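Cell division protein FtsZ 1 (Methanocaldococcus jannaschii, PDB 2VAP) binds GTP and, as a tubulin homologue with GTPase activity, probably polymerises into the contractile Z ring that marks the site of cell division. Local coordinates at residues A38-V43 / E62-V67; K260-A265 / L297-E302. All blocks are in the same frame, centred on the assembly; numbering follows the deposited sequence.

Contact 1 comes first along the chain and is complete before contact 2 begins. It pairs strands 40-45 and 64-70, neighbours in the parallel sheet of the GTPase domain, whereas contact 2 sets helices 261-270 and 297-310 side by side in the C-terminal domain, where they pack on the mixed sheet. The two share no strand, helix or sheet: their centres are 29 Å apart and their nearest atoms about 17 Å. One is largely buried and held by main-chain bonds, the other lies at the surface and is held by charged side chains and water. Together they sample both domains of the FtsZ fold, with the nucleotide bound in the first.

Contact 1. Residues A38-V43 / E62-V67; sequences AKITVV and EGAKTV
Val67, Val42 and Lys65 carry this pairing of two parallel strands, the first and last elements of the beta-alpha-beta unit formed by strand 40-45, helix 46-59 and strand 64-70. Three main-chain bonds fix the register: Lys65 N to Ile40 O (2.9 Å), Val42 N to Lys65 O (2.8 Å) and Val67 N to Val42 O (2.8 Å). Val42 thus gives its N-H and receives at its carbonyl, and the bond it donates is almost straight, at 173°. Val67 lies alongside Val43, pointing the same way, with its CB 4.1 Å from Val43 CG2. With Val67 CG1 anti to the backbone N (chi1 177°), CG2 falls beside that N and comes within 3.7 Å of Thr41 CG2. On the same face Lys65 runs beside Thr41, its CB 3.9 Å from Thr41 OG1; the fully extended chain then carries NZ away to the carbonyl of Ala118, while OG1 bonds to Ser122. Val42 points to the other face, with CG2 4.2 Å from Ala64 CB, and there Val219 and Val223 of helix 204-227 and Ile53 and Leu56 of helix 46-59 cover it. Two waters both donate to Gly63 O, one reaching Ala38 O and the other Ile40 N. Direct amide bonds thus yield to water bridges at the N-terminal end; further in, valines pack beside Thr41 and Lys65 on one face, Val42 beside Ala64 on the other.

Contact 2. Residues K260-A265 / L297-E302; sequences KRAKEA and LEEARE
Glu299 OE1 is held by Arg261 NE at 2.7 Å and by a water that donates to it at the same distance. This salt bridge spans two helices, 261-270 and 297-310, that lie side by side on the mixed sheet of the FtsZ C-terminal domain; the short segments run 24° from parallel, with axes 9.0 Å apart at closest approach. The grip is side-on and bidentate, since Arg261 NH1 also donates to Glu299 OE2 at 3.1 Å. Both carboxylate oxygens use their syn lone pairs, and the carboxylate and guanidinium planes differ by just 16°, so the two groups meet edge to edge. Arg261 CG sits between the backbone N and the carbonyl carbon (chi1 55°), and from there the extended chain crosses that of Glu299 at about a right angle. Asp294 makes a second salt bridge with NH1, so the guanidinium is shared between two carboxylates, whose negative charge it would partly offset. Next to the ion pair, Ala262, small enough to let the backbones approach, points its CB toward helix 297-310, 3.9 Å from Glu299 CB. Glu302, a turn further on, extends across, with OE1 3.7 Å from Ala262 CB. Two waters complete the seam: the one on Glu299 OE1 accepts from Ala262 N, and another accepts from Lys263 N at 3.1 Å while donating to Glu302 OE1 at 3.0 Å.

Contact 1. Residues A38-V43 / E62-V67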
ATOM      1  N   ALA A  38      15.533   1.132  -6.100  1.00 16.24           N
ATOM      2  CA  ALA A  38      14.507   1.411  -7.099  1.00 14.69           C
ATOM      3  C   ALA A  38      13.999   2.841  -6.987  1.00 15.12           C
ATOM      4  O   ALA A  38      13.893   3.388  -5.886  1.00 17.56           O
ATOM      5  CB  ALA A  38      13.352   0.435  -6.954  1.00 22.39           C
ATOM      6  N   LYS A  39      13.697   3.442  -8.135  1.00 12.16           N
ATOM      7  CA  LYS A  39      12.989   4.716  -8.171  1.00  9.68           C
ATOM      8  C   LYS A  39      11.514   4.430  -7.916  1.00 10.10           C
ATOM      9  O   LYS A  39      10.870   3.718  -8.689  1.00 13.80           O
ATOM     10  CB  LYS A  39      13.184   5.416  -9.518  1.00 16.68           C
ATOM     11  CG  LYS A  39      14.592   5.944  -9.748  1.00 29.80           C
ATOM     12  CD  LYS A  39      14.702   6.674 -11.076  1.00 63.69           C
ATOM     13  CE  LYS A  39      16.115   7.186 -11.309  1.00 79.93           C
ATOM     14  NZ  LYS A  39      16.240   7.903 -12.608  1.00 91.32           N
ATOM     15  N   ILE A  40      10.994   4.967  -6.815  1.00 10.62           N
ATOM     16  CA  ILE A  40       9.629   4.677  -6.379  1.00 11.54           C
ATOM     17  C   ILE A  40       8.789   5.949  -6.310  1.00 10.55           C
ATOM     18  O   ILE A  40       9.232   6.972  -5.782  1.00 14.22           O
ATOM     19  CB  ILE A  40       9.607   3.935  -5.009  1.00 15.59           C
ATOM     20  CG1 ILE A  40      10.382   2.614  -5.104  1.00 14.61           C
ATOM     21  CG2 ILE A  40       8.167   3.688  -4.535  1.00 11.23           C
ATOM     22  CD1 ILE A  40      10.533   1.873  -3.786  1.00 18.61           C
ATOM     23  N   THR A  41       7.580   5.873  -6.857  1.00  9.26           N
ATOM     24  CA  THR A  41       6.621   6.970  -6.784  1.00 12.05           C
ATOM     25  C   THR A  41       5.311   6.476  -6.168  1.00 11.63           C
ATOM     26  O   THR A  41       4.809   5.411  -6.530  1.00 13.10           O
ATOM     27  CB  THR A  41       6.367   7.592  -8.178  1.00 14.43           C
ATOM     28  OG1 THR A  41       7.615   8.006  -8.749  1.00 13.99           O
ATOM     29  CG2 THR A  41       5.442   8.799  -8.081  1.00 15.49           C
ATOM     30  N   VAL A  42       4.779   7.249  -5.224  1.00  9.62           N
ATOM     31  CA  VAL A  42       3.483   6.955  -4.617  1.00 10.78           C
ATOM     32  C   VAL A  42       2.462   7.979  -5.112  1.00  8.98           C
ATOM     33  O   VAL A  42       2.659   9.186  -4.955  1.00 12.73           O
ATOM     34  CB  VAL A  42       3.550   6.974  -3.064  1.00 11.93           C
ATOM     35  CG1 VAL A  42       2.206   6.586  -2.458  1.00 14.96           C
ATOM     36  CG2 VAL A  42       4.648   6.045  -2.558  1.00 11.76           C
ATOM     37  N   VAL A  43       1.384   7.486  -5.718  1.00  9.99           N
ATOM     38  CA  VAL A  43       0.328   8.344  -6.256  1.00  7.74           C
ATOM     39  C   VAL A  43      -0.961   8.181  -5.452  1.00 10.39           C
ATOM     40  O   VAL A  43      -1.531   7.090  -5.390  1.00 11.10           O
ATOM     41  CB  VAL A  43       0.054   8.060  -7.759  1.00  9.83           C
ATOM     42  CG1 VAL A  43      -0.972   9.043  -8.317  1.00 14.02           C
ATOM     43  CG2 VAL A  43       1.343   8.132  -8.565  1.00 11.59           C
ATOM     44  N   GLU A  62      10.626   7.607   3.169  1.00 13.22           N
ATOM     45  CA  GLU A  62      11.991   7.545   2.654  1.00 13.50           C
ATOM     46  C   GLU A  62      12.074   6.969   1.242  1.00 14.84           C
ATOM     47  O   GLU A  62      11.409   5.983   0.923  1.00 16.30           O
ATOM     48  CB  GLU A  62      12.894   6.762   3.610  1.00 15.77           C
ATOM     49  CG  GLU A  62      13.027   7.399   4.993  1.00 19.71           C
ATOM     50  CD  GLU A  62      14.160   6.812   5.815  1.00 19.58           C
ATOM     51  OE1 GLU A  62      15.276   6.662   5.277  1.00 21.95           O
ATOM     52  OE2 GLU A  62      13.935   6.512   7.007  1.00 22.96           O
ATOM     53  N   GLY A  63      12.885   7.616   0.405  1.00 16.36           N
ATOM     54  CA  GLY A  63      13.211   7.127  -0.937  1.00 15.51           C
ATOM     55  C   GLY A  63      12.062   7.014  -1.924  1.00 16.68           C
ATOM     56  O   GLY A  63      12.122   6.210  -2.856  1.00 18.40           O
ATOM     57  N   ALA A  64      11.020   7.818  -1.725  1.00 12.93           N
ATOM     58  CA  ALA A  64       9.856   7.791  -2.608  1.00 12.87           C
ATOM     59  C   ALA A  64       9.337   9.187  -2.933  1.00 13.54           C
ATOM     60  O   ALA A  64       9.234  10.045  -2.052  1.00 16.33           O
ATOM     61  CB  ALA A  64       8.746   6.939  -2.006  1.00 12.89           C
ATOM     62  N   LYS A  65       9.020   9.397  -4.207  1.00 13.39           N
ATOM     63  CA  LYS A  65       8.372  10.619  -4.668  1.00 10.89           C
ATOM     64  C   LYS A  65       6.880  10.525  -4.373  1.00 14.33           C
ATOM     65  O   LYS A  65       6.267   9.477  -4.586  1.00 16.69           O
ATOM     66  CB  LYS A  65       8.605  10.795  -6.172  1.00 13.55           C
ATOM     67  CG  LYS A  65       8.059  12.087  -6.768  1.00 16.75           C
ATOM     68  CD  LYS A  65       8.254  12.109  -8.276  1.00 16.99           C
ATOM     69  CE  LYS A  65       7.692  13.378  -8.895  1.00 24.98           C
ATOM     70  NZ  LYS A  65       7.936  13.422 -10.364  1.00 22.61           N
ATOM     71  N   THR A  66       6.299  11.616  -3.877  1.00 11.35           N
ATOM     72  CA  THR A  66       4.865  11.656  -3.588  1.00 10.23           C
ATOM     73  C   THR A  66       4.114  12.514  -4.600  1.00 15.08           C
ATOM     74  O   THR A  66       4.467  13.672  -4.832  1.00 15.70           O
ATOM     75  CB  THR A  66       4.567  12.158  -2.155  1.00 15.87           C
ATOM     76  OG1 THR A  66       5.287  13.372  -1.907  1.00 17.98           O
ATOM     77  CG2 THR A  66       4.961  11.108  -1.121  1.00 15.21           C
ATOM     78  N   VAL A  67       3.087  11.926  -5.206  1.00  8.37           N
ATOM     79  CA  VAL A  67       2.246  12.624  -6.174  1.00 10.70           C
ATOM     80  C   VAL A  67       0.789  12.577  -5.714  1.00 14.14           C
ATOM     81  O   VAL A  67       0.259  11.508  -5.410  1.00 14.25           O
ATOM     82  CB  VAL A  67       2.382  12.021  -7.602  1.00 12.03           C
ATOM     83  CG1 VAL A  67       1.440  12.715  -8.586  1.00 14.46           C
ATOM     84  CG2 VAL A  67       3.821  12.120  -8.095  1.00 13.42           C
TER
HETATM   85  O   HOH W   1      14.515   4.733  -3.492  1.00 24.43           O
HETATM   86  O   HOH W   2      12.672   6.941  -5.532  1.00 24.40           O

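Contact 2. Residues K260-A265 / L297-E302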
ATOM      1  N   LYS A 260       7.700 -11.127  25.407  1.00 27.86           N
ATOM      2  CA  LYS A 260       7.768 -11.889  24.161  1.00 23.87           C
ATOM      3  C   LYS A 260       7.138 -11.072  23.030  1.00 29.77           C
ATOM      4  O   LYS A 260       6.206 -11.525  22.358  1.00 23.20           O
ATOM      5  CB  LYS A 260       7.077 -13.248  24.316  1.00 34.81           C
ATOM      6  CG  LYS A 260       7.798 -14.214  25.247  1.00 55.94           C
ATOM      7  CD  LYS A 260       7.039 -15.524  25.384  1.00 97.76           C
ATOM      8  CE  LYS A 260       7.765 -16.490  26.306  1.00111.81           C
ATOM      9  NZ  LYS A 260       7.035 -17.779  26.446  1.00163.67           N
ATOM     10  N   ARG A 261       7.669  -9.866  22.831  1.00 21.16           N
ATOM     11  CA  ARG A 261       7.099  -8.882  21.902  1.00 21.33           C
ATOM     12  C   ARG A 261       7.014  -9.358  20.450  1.00 23.20           C
ATOM     13  O   ARG A 261       6.005  -9.123  19.782  1.00 21.64           O
ATOM     14  CB  ARG A 261       7.836  -7.538  22.003  1.00 23.10           C
ATOM     15  CG  ARG A 261       9.342  -7.613  21.791  1.00 21.61           C
ATOM     16  CD  ARG A 261      10.017  -6.276  22.047  1.00 22.82           C
ATOM     17  NE  ARG A 261      11.370  -6.257  21.494  1.00 19.56           N
ATOM     18  CZ  ARG A 261      12.176  -5.199  21.486  1.00 22.15           C
ATOM     19  NH1 ARG A 261      13.386  -5.302  20.950  1.00 22.68           N
ATOM     20  NH2 ARG A 261      11.786  -4.043  22.007  1.00 22.06           N
ATOM     21  N   ALA A 262       8.066 -10.022  19.973  1.00 19.68           N
ATOM     22  CA  ALA A 262       8.120 -10.509  18.592  1.00 18.11           C
ATOM     23  C   ALA A 262       7.103 -11.618  18.332  1.00 24.39           C
ATOM     24  O   ALA A 262       6.444 -11.630  17.290  1.00 19.18           O
ATOM     25  CB  ALA A 262       9.528 -10.977  18.242  1.00 20.07           C
ATOM     26  N   LYS A 263       6.981 -12.538  19.288  1.00 17.70           N
ATOM     27  CA  LYS A 263       6.041 -13.654  19.195  1.00 20.57           C
ATOM     28  C   LYS A 263       4.591 -13.168  19.203  1.00 14.37           C
ATOM     29  O   LYS A 263       3.762 -13.659  18.435  1.00 20.45           O
ATOM     30  CB  LYS A 263       6.279 -14.649  20.337  1.00 31.76           C
ATOM     31  CG  LYS A 263       5.602 -16.003  20.148  1.00 38.08           C
ATOM     32  CD  LYS A 263       5.817 -16.926  21.345  1.00142.92           C
ATOM     33  CE  LYS A 263       4.842 -16.635  22.482  1.00 55.74           C
ATOM     34  NZ  LYS A 263       3.439 -17.012  22.145  1.00374.79           N
ATOM     35  N   GLU A 264       4.297 -12.202  20.071  1.00 17.00           N
ATOM     36  CA  GLU A 264       2.948 -11.649  20.184  1.00 16.09           C
ATOM     37  C   GLU A 264       2.579 -10.766  18.992  1.00 22.22           C
ATOM     38  O   GLU A 264       1.424 -10.748  18.566  1.00 20.46           O
ATOM     39  CB  GLU A 264       2.780 -10.879  21.497  1.00 22.88           C
ATOM     40  CG  GLU A 264       2.703 -11.769  22.734  1.00 33.53           C
ATOM     41  CD  GLU A 264       2.247 -11.025  23.978  1.00 85.41           C
ATOM     42  OE1 GLU A 264       1.310 -10.203  23.884  1.00167.07           O
ATOM     43  OE2 GLU A 264       2.825 -11.271  25.059  1.00 67.12           O
ATOM     44  N   ALA A 265       3.564 -10.043  18.458  1.00 15.82           N
ATOM     45  CA  ALA A 265       3.348  -9.176  17.295  1.00 14.08           C
ATOM     46  C   ALA A 265       2.988  -9.968  16.038  1.00 15.48           C
ATOM     47  O   ALA A 265       2.060  -9.598  15.315  1.00 16.90           O
ATOM     48  CB  ALA A 265       4.565  -8.290  17.045  1.00 16.62           C
ATOM     49  N   LEU A 297      18.154  -9.564  15.220  1.00 20.15           N
ATOM     50  CA  LEU A 297      17.944 -10.470  14.093  1.00 18.09           C
ATOM     51  C   LEU A 297      17.169 -11.716  14.531  1.00 17.51           C
ATOM     52  O   LEU A 297      16.348 -12.239  13.776  1.00 18.70           O
ATOM     53  CB  LEU A 297      19.286 -10.866  13.465  1.00 23.10           C
ATOM     54  CG  LEU A 297      19.300 -11.824  12.266  1.00 32.66           C
ATOM     55  CD1 LEU A 297      18.688 -11.184  11.029  1.00 48.98           C
ATOM     56  CD2 LEU A 297      20.714 -12.298  11.974  1.00 40.45           C
ATOM     57  N   GLU A 298      17.434 -12.172  15.757  1.00 19.83           N
ATOM     58  CA  GLU A 298      16.748 -13.329  16.338  1.00 17.52           C
ATOM     59  C   GLU A 298      15.239 -13.104  16.437  1.00 16.02           C
ATOM     60  O   GLU A 298      14.452 -14.012  16.154  1.00 19.06           O
ATOM     61  CB  GLU A 298      17.325 -13.668  17.719  1.00 18.05           C
ATOM     62  CG  GLU A 298      18.712 -14.318  17.694  1.00 38.04           C
ATOM     63  CD  GLU A 298      19.843 -13.334  17.419  1.00500.00           C
ATOM     64  OE1 GLU A 298      19.689 -12.130  17.719  1.00 34.98           O
ATOM     65  OE2 GLU A 298      20.893 -13.769  16.903  1.00 44.20           O
ATOM     66  N   GLU A 299      14.849 -11.893  16.832  1.00 17.31           N
ATOM     67  CA  GLU A 299      13.441 -11.499  16.893  1.00 19.18           C
ATOM     68  C   GLU A 299      12.798 -11.512  15.509  1.00 18.34           C
ATOM     69  O   GLU A 299      11.702 -12.050  15.333  1.00 15.43           O
ATOM     70  CB  GLU A 299      13.291 -10.113  17.527  1.00 20.69           C
ATOM     71  CG  GLU A 299      13.411 -10.104  19.043  1.00 17.96           C
ATOM     72  CD  GLU A 299      13.205  -8.723  19.636  1.00 23.29           C
ATOM     73  OE1 GLU A 299      12.270  -8.565  20.447  1.00 29.84           O
ATOM     74  OE2 GLU A 299      13.971  -7.798  19.293  1.00 25.08           O
ATOM     75  N   ALA A 300      13.491 -10.925  14.534  1.00 15.47           N
ATOM     76  CA  ALA A 300      13.025 -10.893  13.148  1.00 15.79           C
ATOM     77  C   ALA A 300      12.884 -12.300  12.569  1.00 17.09           C
ATOM     78  O   ALA A 300      11.885 -12.608  11.918  1.00 18.13           O
ATOM     79  CB  ALA A 300      13.959 -10.048  12.291  1.00 20.63           C
ATOM     80  N   ARG A 301      13.881 -13.149  12.823  1.00 14.55           N
ATOM     81  CA  ARG A 301      13.862 -14.545  12.380  1.00 15.94           C
ATOM     82  C   ARG A 301      12.686 -15.326  12.966  1.00 16.10           C
ATOM     83  O   ARG A 301      12.092 -16.160  12.282  1.00 18.09           O
ATOM     84  CB  ARG A 301      15.181 -15.241  12.728  1.00 17.97           C
ATOM     85  CG  ARG A 301      16.333 -14.897  11.791  1.00 18.98           C
ATOM     86  CD  ARG A 301      17.649 -15.494  12.278  1.00 26.45           C
ATOM     87  NE  ARG A 301      17.658 -16.955  12.210  1.00 39.23           N
ATOM     88  CZ  ARG A 301      18.674 -17.725  12.594  1.00 88.85           C
ATOM     89  NH1 ARG A 301      19.786 -17.186  13.080  1.00 45.51           N
ATOM     90  NH2 ARG A 301      18.579 -19.043  12.489  1.00 36.85           N
ATOM     91  N   GLU A 302      12.359 -15.045  14.228  1.00 14.51           N
ATOM     92  CA  GLU A 302      11.220 -15.671  14.906  1.00 14.26           C
ATOM     93  C   GLU A 302       9.904 -15.338  14.200  1.00 18.71           C
ATOM     94  O   GLU A 302       9.049 -16.210  14.024  1.00 18.81           O
ATOM     95  CB  GLU A 302      11.168 -15.242  16.378  1.00 18.37           C
ATOM     96  CG  GLU A 302      10.143 -15.999  17.223  1.00 23.95           C
ATOM     97  CD  GLU A 302      10.170 -15.609  18.695  1.00 34.64           C
ATOM     98  OE1 GLU A 302      10.533 -14.455  19.014  1.00 50.33           O
ATOM     99  OE2 GLU A 302       9.820 -16.462  19.537  1.00115.56           O
TER
HETATM  100  O   HOH W   3      10.824 -10.668  21.346  1.00 25.96           O
HETATM  101  O   HOH W   4       9.294 -12.898  21.252  1.00 26.16           O